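Local coordinates for protein inositol-3-phosphate synthase (Caenorhabditis elegans, PDB 1VKO) that belongs to the inositol-phosphate synthase family and binds nicotinamide-adenine-dinucleotide in a Rossmann-type domain, as a subunit of a four-chain assembly, at residues A[321-326]-A[485-490]; A[245-250]-A[298-303]; A[479-484]-A[500-505]. One frame throughout, in Å; residues are numbered along the deposited sequence.

Interaction 1 (A[321-326]-A[485-490]); sequences GGDDFK and APVVPP. With NAD (nicotinamide-adenine-dinucleotide), chain G.
Gly322 and Asp323 meet Ala485 and Val487 almost wholly through their backbones, a worked example of two irregular loops joined by main-chain bonding. Asp323 pairs with Ala485 in both directions: Asp323 N donates to Ala485 O over 2.7 Å, and Ala485 N returns a bond of 2.9 Å to Asp323 O. One step outward, Val487 N donates to Gly322 O at 2.7 Å with an N-H...O angle of 164°. The same oxygen also receives a CA-H...O contact from Pro486 CA, 3.2 Å away. Around this backbone core the side chains of Asp323 and Val487 slant across each other. The methyl CG2 of Val487 lies 3.3 Å from Asp323 OD2, placed there because CG1 takes the position anti to the backbone N (chi1 179°) and leaves CG2 beside it. A water sits 2.6 Å from Asp323 OD2 and 2.6 Å from Ala485 O, linking the two. The peptide bond between Gly322 and Asp323 is cis, a kink that accompanies this exchange of bonds. Farther out, Asp324 forms a salt bridge with Lys373, and CB of Phe325 packs 3.3 Å from C5N of the nicotinamide ring. Main-chain bonds, with no direct side-chain hydrogen bond between the segments, thus tie the 485-490 loop to the loop carrying Asp324 and Phe325 of the dinucleotide pocket.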
loop_
_atom_site.group_PDB
_atom_site.type_symbol
_atom_site.label_atom_id
_atom_site.label_comp_id
_atom_site.label_asym_id
_atom_site.label_seq_id
_atom_site.Cartn_x
_atom_site.Cartn_y
_atom_site.Cartn_z
ATOM N N GLY A 321 -12.929 -7.128 34.015
ATOM C CA GLY A 321 -12.942 -6.872 32.561
ATOM C C GLY A 321 -11.640 -7.245 31.847
ATOM O O GLY A 321 -10.584 -7.293 32.462
ATOM N N GLY A 322 -11.726 -7.518 30.545
ATOM C CA GLY A 322 -10.575 -7.896 29.706
ATOM C C GLY A 322 -11.013 -8.707 28.494
ATOM O O GLY A 322 -12.199 -8.967 28.322
ATOM N N ASP A 323 -10.078 -9.110 27.635
ATOM C CA ASP A 323 -8.679 -8.846 27.822
ATOM C C ASP A 323 -8.152 -8.133 26.593
ATOM O O ASP A 323 -8.508 -8.499 25.455
ATOM C CB ASP A 323 -7.931 -10.172 27.922
ATOM C CG ASP A 323 -8.350 -11.003 29.091
ATOM O OD1 ASP A 323 -8.655 -10.463 30.210
ATOM O OD2 ASP A 323 -8.336 -12.242 29.017
ATOM N N ASP A 324 -7.290 -7.142 26.823
ATOM C CA ASP A 324 -6.353 -6.618 25.814
ATOM C C ASP A 324 -6.978 -5.507 24.970
ATOM O O ASP A 324 -7.919 -5.766 24.186
ATOM C CB ASP A 324 -5.810 -7.765 24.948
ATOM C CG ASP A 324 -4.502 -7.426 24.236
ATOM O OD1 ASP A 324 -3.776 -6.493 24.655
ATOM O OD2 ASP A 324 -4.102 -8.090 23.255
ATOM N N PHE A 325 -6.445 -4.282 25.127
ATOM C CA PHE A 325 -6.951 -3.120 24.422
ATOM C C PHE A 325 -7.104 -3.427 22.987
ATOM O O PHE A 325 -6.223 -4.039 22.348
ATOM C CB PHE A 325 -6.017 -1.903 24.520
ATOM C CG PHE A 325 -5.693 -1.463 25.930
ATOM C CD1 PHE A 325 -6.700 -1.193 26.849
ATOM C CD2 PHE A 325 -4.374 -1.277 26.326
ATOM C CE1 PHE A 325 -6.374 -0.759 28.160
ATOM C CE2 PHE A 325 -4.063 -0.844 27.641
ATOM C CZ PHE A 325 -5.071 -0.603 28.521
ATOM N N LYS A 326 -8.234 -2.998 22.460
ATOM C CA LYS A 326 -8.466 -3.097 21.052
ATOM C C LYS A 326 -8.313 -1.726 20.448
ATOM O O LYS A 326 -9.291 -0.971 20.303
ATOM C CB LYS A 326 -9.843 -3.658 20.820
ATOM C CG LYS A 326 -10.098 -3.929 19.418
ATOM C CD LYS A 326 -11.565 -3.713 19.176
ATOM C CE LYS A 326 -12.351 -4.948 19.446
ATOM N NZ LYS A 326 -13.758 -4.766 19.011
ATOM N N ALA A 485 -9.996 -9.489 23.203
ATOM C CA ALA A 485 -10.242 -10.858 23.628
ATOM C C ALA A 485 -11.165 -10.826 24.827
ATOM O O ALA A 485 -10.770 -11.103 25.975
ATOM C CB ALA A 485 -8.939 -11.544 23.962
ATOM N N PRO A 486 -12.418 -10.502 24.558
ATOM C CA PRO A 486 -13.344 -10.215 25.649
ATOM C C PRO A 486 -13.650 -11.477 26.491
ATOM O O PRO A 486 -13.868 -12.587 25.957
ATOM C CB PRO A 486 -14.578 -9.627 24.950
ATOM C CG PRO A 486 -14.379 -9.835 23.465
ATOM C CD PRO A 486 -13.050 -10.430 23.228
ATOM N N VAL A 487 -13.555 -11.286 27.798
ATOM C CA VAL A 487 -13.937 -12.237 28.785
ATOM C C VAL A 487 -15.433 -11.950 29.052
ATOM O O VAL A 487 -15.867 -10.784 29.146
ATOM C CB VAL A 487 -13.066 -12.040 30.051
ATOM C CG1 VAL A 487 -13.449 -13.031 31.183
ATOM C CG2 VAL A 487 -11.592 -12.203 29.694
ATOM N N VAL A 488 -16.223 -13.016 29.141
ATOM C CA VAL A 488 -17.673 -12.886 29.204
ATOM C C VAL A 488 -18.264 -13.852 30.250
ATOM O O VAL A 488 -17.686 -14.926 30.523
ATOM C CB VAL A 488 -18.324 -13.128 27.816
ATOM C CG1 VAL A 488 -17.780 -12.148 26.759
ATOM C CG2 VAL A 488 -18.189 -14.620 27.386
ATOM N N PRO A 489 -19.414 -13.502 30.829
ATOM C CA PRO A 489 -20.028 -14.358 31.826
ATOM C C PRO A 489 -20.047 -15.810 31.372
ATOM O O PRO A 489 -20.406 -16.074 30.235
ATOM C CB PRO A 489 -21.433 -13.796 31.928
ATOM C CG PRO A 489 -21.231 -12.332 31.674
ATOM C CD PRO A 489 -20.204 -12.274 30.595
ATOM N N PRO A 490 -19.650 -16.741 32.241
ATOM C CA PRO A 490 -19.604 -18.184 31.873
ATOM C C PRO A 490 -20.850 -18.678 31.116
ATOM O O PRO A 490 -21.984 -18.325 31.469
ATOM C CB PRO A 490 -19.467 -18.916 33.224
ATOM C CG PRO A 490 -19.279 -17.807 34.317
ATOM C CD PRO A 490 -19.185 -16.477 33.624
HETATM P PA NAD G . 5.234 0.097 28.281
HETATM O O1A NAD G . 6.441 -0.706 28.371
HETATM O O2A NAD G . 5.602 1.456 27.848
HETATM O O5B NAD G . 4.524 0.043 29.699
HETATM C C5B NAD G . 4.782 -1.011 30.578
HETATM C C4B NAD G . 5.141 -0.405 31.921
HETATM O O4B NAD G . 4.767 -1.315 32.931
HETATM C C3B NAD G . 6.618 -0.176 32.072
HETATM O O3B NAD G . 6.710 1.017 32.836
HETATM C C2B NAD G . 7.120 -1.278 32.961
HETATM O O2B NAD G . 8.008 -0.633 33.872
HETATM C C1B NAD G . 5.859 -1.663 33.730
HETATM N N9A NAD G . 5.735 -3.023 34.314
HETATM C C8A NAD G . 6.147 -4.229 33.835
HETATM N N7A NAD G . 5.824 -5.178 34.742
HETATM C C5A NAD G . 5.213 -4.626 35.807
HETATM C C6A NAD G . 4.716 -5.129 37.022
HETATM N N6A NAD G . 4.815 -6.418 37.388
HETATM N N1A NAD G . 4.166 -4.251 37.920
HETATM C C2A NAD G . 4.130 -2.913 37.656
HETATM N N3A NAD G . 4.655 -2.445 36.495
HETATM C C4A NAD G . 5.182 -3.268 35.563
HETATM O O3 NAD G . 4.131 -0.568 27.297
HETATM P PN NAD G . 2.800 0.228 26.935
HETATM O O1N NAD G . 2.550 1.187 28.044
HETATM O O2N NAD G . 2.951 0.736 25.569
HETATM O O5D NAD G . 1.591 -0.845 27.067
HETATM C C5D NAD G . 1.486 -1.690 28.200
HETATM C C4D NAD G . 0.656 -2.966 27.963
HETATM O O4D NAD G . -0.551 -2.654 27.311
HETATM C C3D NAD G . 1.357 -4.021 27.100
HETATM O O3D NAD G . 1.093 -5.286 27.639
HETATM C C2D NAD G . 0.586 -3.981 25.806
HETATM O O2D NAD G . 0.510 -5.211 25.103
HETATM C C1D NAD G . -0.785 -3.607 26.299
HETATM N N1N NAD G . -1.508 -3.137 25.123
HETATM C C2N NAD G . -1.077 -2.032 24.458
HETATM C C3N NAD G . -1.760 -1.625 23.334
HETATM C C7N NAD G . -1.496 -0.238 22.883
HETATM O O7N NAD G . -0.489 0.450 23.602
HETATM N N7N NAD G . -2.207 0.289 21.878
HETATM C C4N NAD G . -2.898 -2.320 22.880
HETATM C C5N NAD G . -3.306 -3.448 23.558
HETATM C C6N NAD G . -2.591 -3.863 24.692
HETATM O O HOH W 1 -9.273 -13.086 26.786
#

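Interaction 2 (A[245-250]-A[298-303]); sequences VLWTAN and NGSPQN. With NAD (nicotinamide-adenine-dinucleotide), chain G.
The indole of Trp247 and the side-chain amide of Gln302 stand nearly perpendicular, their planes 86° apart. NE2 of Gln302 comes down over one face of the indole, offset toward the rim and 3.2 Å from Trp247 CE2; the methyl of Ala249 lies against the opposite face. Gln302 achieves this approach by setting CG between its backbone N and carbonyl carbon (chi1 72°) and then bending at chi2, while its OE1 accepts a bond from the backbone N of Glu252. Ser300 reaches the same indole differently, at the edge and in the ring plane, with OG 3.1 Å from Trp247 CD1. That hydroxyl also shares a hydrogen bond of 3.0 Å with O3D of the dinucleotide, which in turn donates to Ala249 O over 3.1 Å. A ribose hydroxyl is thereby held from both segments. Asn298 shapes the second segment: its OD1 accepts from Ser300 N at 3.1 Å in an Asx turn, and its ND2 donates to Gln302 O. Gly299 N closes the backbone join with a bond of 3.0 Å to Trp247 O. In the parallel Rossmann-type sheet, strand 242-247 runs between strands 77-82 and 295-298; Trp247 and Asn298 end their strands and form a parallel bridge, from which both chains continue as loops to the cofactor. Phe285 and Ser282 of helix 281-291 pack on Trp247.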
loop_
_atom_site.group_PDB
_atom_site.type_symbol
_atom_site.label_atom_id
_atom_site.label_comp_id
_atom_site.label_asym_id
_atom_site.label_seq_id
_atom_site.Cartn_x
_atom_site.Cartn_y
_atom_site.Cartn_z
ATOM N N VAL A 245 -8.937 -0.671 39.484
ATOM C CA VAL A 245 -7.577 -1.052 39.219
ATOM C C VAL A 245 -7.473 -1.583 37.789
ATOM O O VAL A 245 -8.323 -2.366 37.325
ATOM C CB VAL A 245 -7.112 -2.123 40.182
ATOM C CG1 VAL A 245 -5.763 -2.797 39.657
ATOM C CG2 VAL A 245 -6.978 -1.523 41.573
ATOM N N LEU A 246 -6.433 -1.159 37.083
ATOM C CA LEU A 246 -6.326 -1.497 35.668
ATOM C C LEU A 246 -4.891 -1.820 35.296
ATOM O O LEU A 246 -3.955 -1.047 35.590
ATOM C CB LEU A 246 -6.884 -0.351 34.798
ATOM C CG LEU A 246 -6.947 -0.543 33.287
ATOM C CD1 LEU A 246 -8.180 0.188 32.645
ATOM C CD2 LEU A 246 -5.617 -0.098 32.652
ATOM N N TRP A 247 -4.732 -2.976 34.652
ATOM C CA TRP A 247 -3.449 -3.451 34.217
ATOM C C TRP A 247 -3.079 -2.917 32.822
ATOM O O TRP A 247 -3.710 -3.259 31.787
ATOM C CB TRP A 247 -3.450 -4.986 34.206
ATOM C CG TRP A 247 -2.125 -5.546 33.806
ATOM C CD1 TRP A 247 -1.605 -5.618 32.537
ATOM C CD2 TRP A 247 -1.126 -6.084 34.680
ATOM N NE1 TRP A 247 -0.345 -6.167 32.574
ATOM C CE2 TRP A 247 -0.021 -6.462 33.873
ATOM C CE3 TRP A 247 -1.041 -6.277 36.077
ATOM C CZ2 TRP A 247 1.137 -7.046 34.409
ATOM C CZ3 TRP A 247 0.122 -6.804 36.608
ATOM C CH2 TRP A 247 1.191 -7.210 35.767
ATOM N N THR A 248 -2.027 -2.121 32.803
ATOM C CA THR A 248 -1.437 -1.621 31.584
ATOM C C THR A 248 0.098 -1.654 31.729
ATOM O O THR A 248 0.812 -0.766 31.242
ATOM C CB THR A 248 -1.969 -0.193 31.224
ATOM O OG1 THR A 248 -1.318 0.264 30.034
ATOM C CG2 THR A 248 -1.602 0.900 32.287
ATOM N N ALA A 249 0.585 -2.687 32.419
ATOM C CA ALA A 249 2.003 -3.048 32.457
ATOM C C ALA A 249 2.354 -4.116 31.385
ATOM O O ALA A 249 1.522 -4.504 30.602
ATOM C CB ALA A 249 2.353 -3.563 33.861
ATOM N N ASN A 250 3.593 -4.576 31.336
ATOM C CA ASN A 250 4.004 -5.461 30.261
ATOM C C ASN A 250 3.228 -6.748 30.247
ATOM O O ASN A 250 2.798 -7.267 31.282
ATOM C CB ASN A 250 5.502 -5.728 30.272
ATOM C CG ASN A 250 6.296 -4.483 29.928
ATOM O OD1 ASN A 250 6.755 -3.762 30.832
ATOM N ND2 ASN A 250 6.360 -4.149 28.620
ATOM N N ASN A 298 -8.200 -5.800 32.908
ATOM C CA ASN A 298 -7.004 -6.358 32.286
ATOM C C ASN A 298 -6.858 -5.873 30.832
ATOM O O ASN A 298 -7.601 -6.340 29.950
ATOM C CB ASN A 298 -7.074 -7.895 32.286
ATOM C CG ASN A 298 -5.888 -8.557 31.513
ATOM O OD1 ASN A 298 -4.794 -8.003 31.433
ATOM N ND2 ASN A 298 -6.121 -9.747 30.961
ATOM N N GLY A 299 -5.898 -4.967 30.613
ATOM C CA GLY A 299 -5.633 -4.320 29.344
ATOM C C GLY A 299 -4.647 -5.098 28.485
ATOM O O GLY A 299 -4.371 -4.721 27.335
ATOM N N SER A 300 -4.137 -6.207 29.027
ATOM C CA SER A 300 -3.110 -6.997 28.355
ATOM C C SER A 300 -3.630 -8.404 28.002
ATOM O O SER A 300 -4.731 -8.799 28.422
ATOM C CB SER A 300 -1.856 -7.099 29.214
ATOM O OG SER A 300 -1.280 -5.823 29.423
ATOM N N PRO A 301 -2.873 -9.114 27.167
ATOM C CA PRO A 301 -3.260 -10.434 26.693
ATOM C C PRO A 301 -3.271 -11.557 27.729
ATOM O O PRO A 301 -3.973 -12.532 27.484
ATOM C CB PRO A 301 -2.175 -10.756 25.649
ATOM C CG PRO A 301 -1.695 -9.475 25.227
ATOM C CD PRO A 301 -1.647 -8.648 26.507
ATOM N N GLN A 302 -2.517 -11.454 28.844
ATOM C CA GLN A 302 -2.422 -12.608 29.750
ATOM C C GLN A 302 -3.752 -13.020 30.344
ATOM O O GLN A 302 -4.681 -12.201 30.433
ATOM C CB GLN A 302 -1.406 -12.445 30.848
ATOM C CG GLN A 302 -1.823 -11.450 31.943
ATOM C CD GLN A 302 -1.224 -10.108 31.709
ATOM O OE1 GLN A 302 -0.742 -9.845 30.607
ATOM N NE2 GLN A 302 -1.228 -9.248 32.728
ATOM N N ASN A 303 -3.821 -14.295 30.756
ATOM C CA ASN A 303 -5.065 -14.900 31.246
ATOM C C ASN A 303 -5.343 -14.697 32.742
ATOM O O ASN A 303 -5.742 -15.624 33.448
ATOM C CB ASN A 303 -5.186 -16.368 30.823
ATOM C CG ASN A 303 -4.069 -17.229 31.347
ATOM O OD1 ASN A 303 -2.920 -16.836 31.332
ATOM N ND2 ASN A 303 -4.409 -18.431 31.803
HETATM P PA NAD G . 5.234 0.097 28.281
HETATM O O1A NAD G . 6.441 -0.706 28.371
HETATM O O2A NAD G . 5.602 1.456 27.848
HETATM O O5B NAD G . 4.524 0.043 29.699
HETATM C C5B NAD G . 4.782 -1.011 30.578
HETATM C C4B NAD G . 5.141 -0.405 31.921
HETATM O O4B NAD G . 4.767 -1.315 32.931
HETATM C C3B NAD G . 6.618 -0.176 32.072
HETATM O O3B NAD G . 6.710 1.017 32.836
HETATM C C2B NAD G . 7.120 -1.278 32.961
HETATM O O2B NAD G . 8.008 -0.633 33.872
HETATM C C1B NAD G . 5.859 -1.663 33.730
HETATM N N9A NAD G . 5.735 -3.023 34.314
HETATM C C8A NAD G . 6.147 -4.229 33.835
HETATM N N7A NAD G . 5.824 -5.178 34.742
HETATM C C5A NAD G . 5.213 -4.626 35.807
HETATM C C6A NAD G . 4.716 -5.129 37.022
HETATM N N6A NAD G . 4.815 -6.418 37.388
HETATM N N1A NAD G . 4.166 -4.251 37.920
HETATM C C2A NAD G . 4.130 -2.913 37.656
HETATM N N3A NAD G . 4.655 -2.445 36.495
HETATM C C4A NAD G . 5.182 -3.268 35.563
HETATM O O3 NAD G . 4.131 -0.568 27.297
HETATM P PN NAD G . 2.800 0.228 26.935
HETATM O O1N NAD G . 2.550 1.187 28.044
HETATM O O2N NAD G . 2.951 0.736 25.569
HETATM O O5D NAD G . 1.591 -0.845 27.067
HETATM C C5D NAD G . 1.486 -1.690 28.200
HETATM C C4D NAD G . 0.656 -2.966 27.963
HETATM O O4D NAD G . -0.551 -2.654 27.311
HETATM C C3D NAD G . 1.357 -4.021 27.100
HETATM O O3D NAD G . 1.093 -5.286 27.639
HETATM C C2D NAD G . 0.586 -3.981 25.806
HETATM O O2D NAD G . 0.510 -5.211 25.103
HETATM C C1D NAD G . -0.785 -3.607 26.299
HETATM N N1N NAD G . -1.508 -3.137 25.123
HETATM C C2N NAD G . -1.077 -2.032 24.458
HETATM C C3N NAD G . -1.760 -1.625 23.334
HETATM C C7N NAD G . -1.496 -0.238 22.883
HETATM O O7N NAD G . -0.489 0.450 23.602
HETATM N N7N NAD G . -2.207 0.289 21.878
HETATM C C4N NAD G . -2.898 -2.320 22.880
HETATM C C5N NAD G . -3.306 -3.448 23.558
HETATM C C6N NAD G . -2.591 -3.863 24.692
#

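Interaction 3 (A[479-484]-A[500-505]); sequences LSLLLK and RQFSTL. With POP (pyrophosphate 2-), chain H.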
loop_
_atom_site.group_PDB
_atom_site.type_symbol
_atom_site.label_atom_id
_atom_site.label_comp_id
_atom_site.label_asym_id
_atom_site.label_seq_id
_atom_site.Cartn_x
_atom_site.Cartn_y
_atom_site.Cartn_z
ATOM N N LEU A 479 -17.979 -4.107 28.004
ATOM C CA LEU A 479 -16.695 -3.434 27.765
ATOM C C LEU A 479 -15.967 -3.951 26.517
ATOM O O LEU A 479 -14.893 -3.467 26.155
ATOM C CB LEU A 479 -15.767 -3.609 28.983
ATOM C CG LEU A 479 -16.193 -3.043 30.340
ATOM C CD1 LEU A 479 -15.042 -3.212 31.308
ATOM C CD2 LEU A 479 -16.588 -1.574 30.183
ATOM N N SER A 480 -16.581 -4.924 25.870
ATOM C CA SER A 480 -16.029 -5.640 24.727
ATOM C C SER A 480 -15.548 -4.799 23.574
ATOM O O SER A 480 -14.577 -5.163 22.922
ATOM C CB SER A 480 -17.092 -6.591 24.182
ATOM O OG SER A 480 -17.252 -7.599 25.117
ATOM N N LEU A 481 -16.249 -3.704 23.290
ATOM C CA LEU A 481 -15.867 -2.833 22.173
ATOM C C LEU A 481 -14.489 -2.277 22.357
ATOM O O LEU A 481 -13.840 -1.911 21.381
ATOM C CB LEU A 481 -16.884 -1.703 21.908
ATOM C CG LEU A 481 -17.045 -0.502 22.828
ATOM C CD1 LEU A 481 -17.846 0.633 22.111
ATOM C CD2 LEU A 481 -17.754 -0.988 24.067
ATOM N N LEU A 482 -14.048 -2.224 23.611
ATOM C CA LEU A 482 -12.739 -1.701 23.926
ATOM C C LEU A 482 -11.658 -2.786 23.952
ATOM O O LEU A 482 -10.472 -2.477 24.104
ATOM C CB LEU A 482 -12.766 -0.943 25.277
ATOM C CG LEU A 482 -13.465 0.421 25.380
ATOM C CD1 LEU A 482 -13.546 1.105 24.039
ATOM C CD2 LEU A 482 -14.837 0.318 25.976
ATOM N N LEU A 483 -12.061 -4.049 23.797
ATOM C CA LEU A 483 -11.160 -5.159 24.116
ATOM C C LEU A 483 -11.093 -6.195 23.006
ATOM O O LEU A 483 -12.106 -6.447 22.350
ATOM C CB LEU A 483 -11.587 -5.806 25.440
ATOM C CG LEU A 483 -11.502 -4.925 26.702
ATOM C CD1 LEU A 483 -12.289 -5.573 27.829
ATOM C CD2 LEU A 483 -10.049 -4.561 27.134
ATOM N N LYS A 484 -9.907 -6.791 22.832
ATOM C CA LYS A 484 -9.605 -7.679 21.718
ATOM C C LYS A 484 -10.132 -9.054 21.944
ATOM O O LYS A 484 -10.619 -9.693 21.002
ATOM C CB LYS A 484 -8.117 -7.865 21.551
ATOM C CG LYS A 484 -7.476 -6.898 20.637
ATOM C CD LYS A 484 -6.125 -7.459 20.199
ATOM C CE LYS A 484 -5.225 -6.306 19.824
ATOM N NZ LYS A 484 -4.758 -5.532 21.025
ATOM N N ARG A 500 -21.204 -3.940 16.258
ATOM C CA ARG A 500 -22.216 -4.674 16.982
ATOM C C ARG A 500 -22.070 -4.448 18.509
ATOM O O ARG A 500 -23.070 -4.375 19.253
ATOM C CB ARG A 500 -22.131 -6.153 16.600
ATOM C CG ARG A 500 -22.068 -6.413 15.073
ATOM C CD ARG A 500 -23.367 -6.935 14.435
ATOM N NE ARG A 500 -23.116 -7.674 13.190
ATOM C CZ ARG A 500 -23.654 -7.395 11.991
ATOM N NH1 ARG A 500 -24.510 -6.386 11.835
ATOM N NH2 ARG A 500 -23.334 -8.140 10.935
ATOM N N GLN A 501 -20.819 -4.306 18.950
ATOM C CA GLN A 501 -20.488 -4.090 20.358
ATOM C C GLN A 501 -20.854 -2.686 20.806
ATOM O O GLN A 501 -21.075 -2.419 21.993
ATOM C CB GLN A 501 -18.985 -4.316 20.591
ATOM C CG GLN A 501 -18.485 -5.757 20.452
ATOM C CD GLN A 501 -16.976 -5.797 20.282
ATOM O OE1 GLN A 501 -16.400 -4.845 19.768
ATOM N NE2 GLN A 501 -16.332 -6.872 20.744
ATOM N N PHE A 502 -20.862 -1.780 19.845
ATOM C CA PHE A 502 -21.186 -0.384 20.057
ATOM C C PHE A 502 -22.702 -0.221 20.189
ATOM O O PHE A 502 -23.177 0.531 21.046
ATOM C CB PHE A 502 -20.603 0.425 18.896
ATOM C CG PHE A 502 -21.004 1.874 18.868
ATOM C CD1 PHE A 502 -20.364 2.810 19.675
ATOM C CD2 PHE A 502 -21.983 2.320 17.969
ATOM C CE1 PHE A 502 -20.723 4.169 19.633
ATOM C CE2 PHE A 502 -22.344 3.676 17.914
ATOM C CZ PHE A 502 -21.702 4.595 18.750
ATOM N N SER A 503 -23.468 -0.937 19.368
ATOM C CA SER A 503 -24.913 -0.845 19.491
ATOM C C SER A 503 -25.435 -1.478 20.756
ATOM O O SER A 503 -26.442 -1.019 21.296
ATOM C CB SER A 503 -25.673 -1.274 18.228
ATOM O OG SER A 503 -25.190 -2.480 17.672
ATOM N N THR A 504 -24.721 -2.465 21.291
ATOM C CA THR A 504 -25.047 -3.016 22.623
ATOM C C THR A 504 -24.958 -1.897 23.664
ATOM O O THR A 504 -25.891 -1.672 24.432
ATOM C CB THR A 504 -24.086 -4.127 22.989
ATOM O OG1 THR A 504 -24.188 -5.195 22.024
ATOM C CG2 THR A 504 -24.482 -4.769 24.277
ATOM N N LEU A 505 -23.836 -1.189 23.649
ATOM C CA LEU A 505 -23.591 -0.108 24.561
ATOM C C LEU A 505 -24.583 1.047 24.410
ATOM O O LEU A 505 -25.089 1.528 25.398
ATOM C CB LEU A 505 -22.167 0.371 24.380
ATOM C CG LEU A 505 -21.566 1.383 25.340
ATOM C CD1 LEU A 505 -21.808 0.979 26.813
ATOM C CD2 LEU A 505 -20.077 1.508 25.032
HETATM P P1 POP H . -4.227 -3.511 17.749
HETATM O O1 POP H . -5.653 -2.990 17.857
HETATM O O2 POP H . -3.383 -2.536 16.962
HETATM O O3 POP H . -4.235 -4.848 17.025
HETATM O O POP H . -3.588 -3.629 19.247
HETATM P P2 POP H . -2.084 -4.128 19.635
HETATM O O4 POP H . -1.237 -2.889 19.910
HETATM O O5 POP H . -2.178 -5.028 20.860
HETATM O O6 POP H . -1.339 -4.921 18.556
#
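Leu481 is the main side chain by which a 3-10 segment ending at residue 482 packs on helix 498-513, and its methyls form the apolar part of the tight side. Its CD2 meets CD2 of Leu505 at 3.5 Å, the side chains crossing at about a right angle, while CD1 comes to the ring edge of Phe502 near the ring plane, 4.1 Å from Phe502 CD1. A chi1 of 72° folds Leu481 back over its own backbone and sends both methyls to the helix. Gln501, its CB 3.6 Å from Leu481 CB and its chain extended beyond CG, lays its amide against Ser480 and Leu481, with OE1 3.2 Å from Leu481 CA. No hydrogen bond joins the segments; Gln501 NE2 donates to Ser495 O and OE1 accepts from Lys326 NZ. The outer side of the helix is looser: partly exposed Ser503 and Thr504 make no contact with the turn; Ser503 packs on Asp520 and Thr504 on Met521 of the second subunit, where Thr504 OG1 also hydrogen-bonds Asp520 O. Lys484 leaves the contact for the pyrophosphate pocket: bent at chi4, its chain brings NZ to 2.6 Å from O5 and 2.9 Å from the bridging O of pyrophosphate.

Interactions 1 and 2 have centres about 11 Å apart and both touch the same NAD. Asn298 N lies 2.8 Å from Gly321 O in a probable hydrogen bond that joins neighbouring parallel strands, and Asn298 ND2 lies 2.7 Å from Asp323 OD1 in a weak side-chain bond. Interactions 1 and 3, about 10 Å between centres, alternate along the chain and meet at Lys326, whose N is 2.8 Å from Leu482 O. Phe325 O stands 2.5 Å from Lys484 NZ, linking the nicotinamide side of the pocket to pyrophosphate. Interactions 2 and 3 are about 18 Å apart between centres and barely touch, so interaction 1 bridges the cofactor-binding strands to the turn and helix of interaction 3.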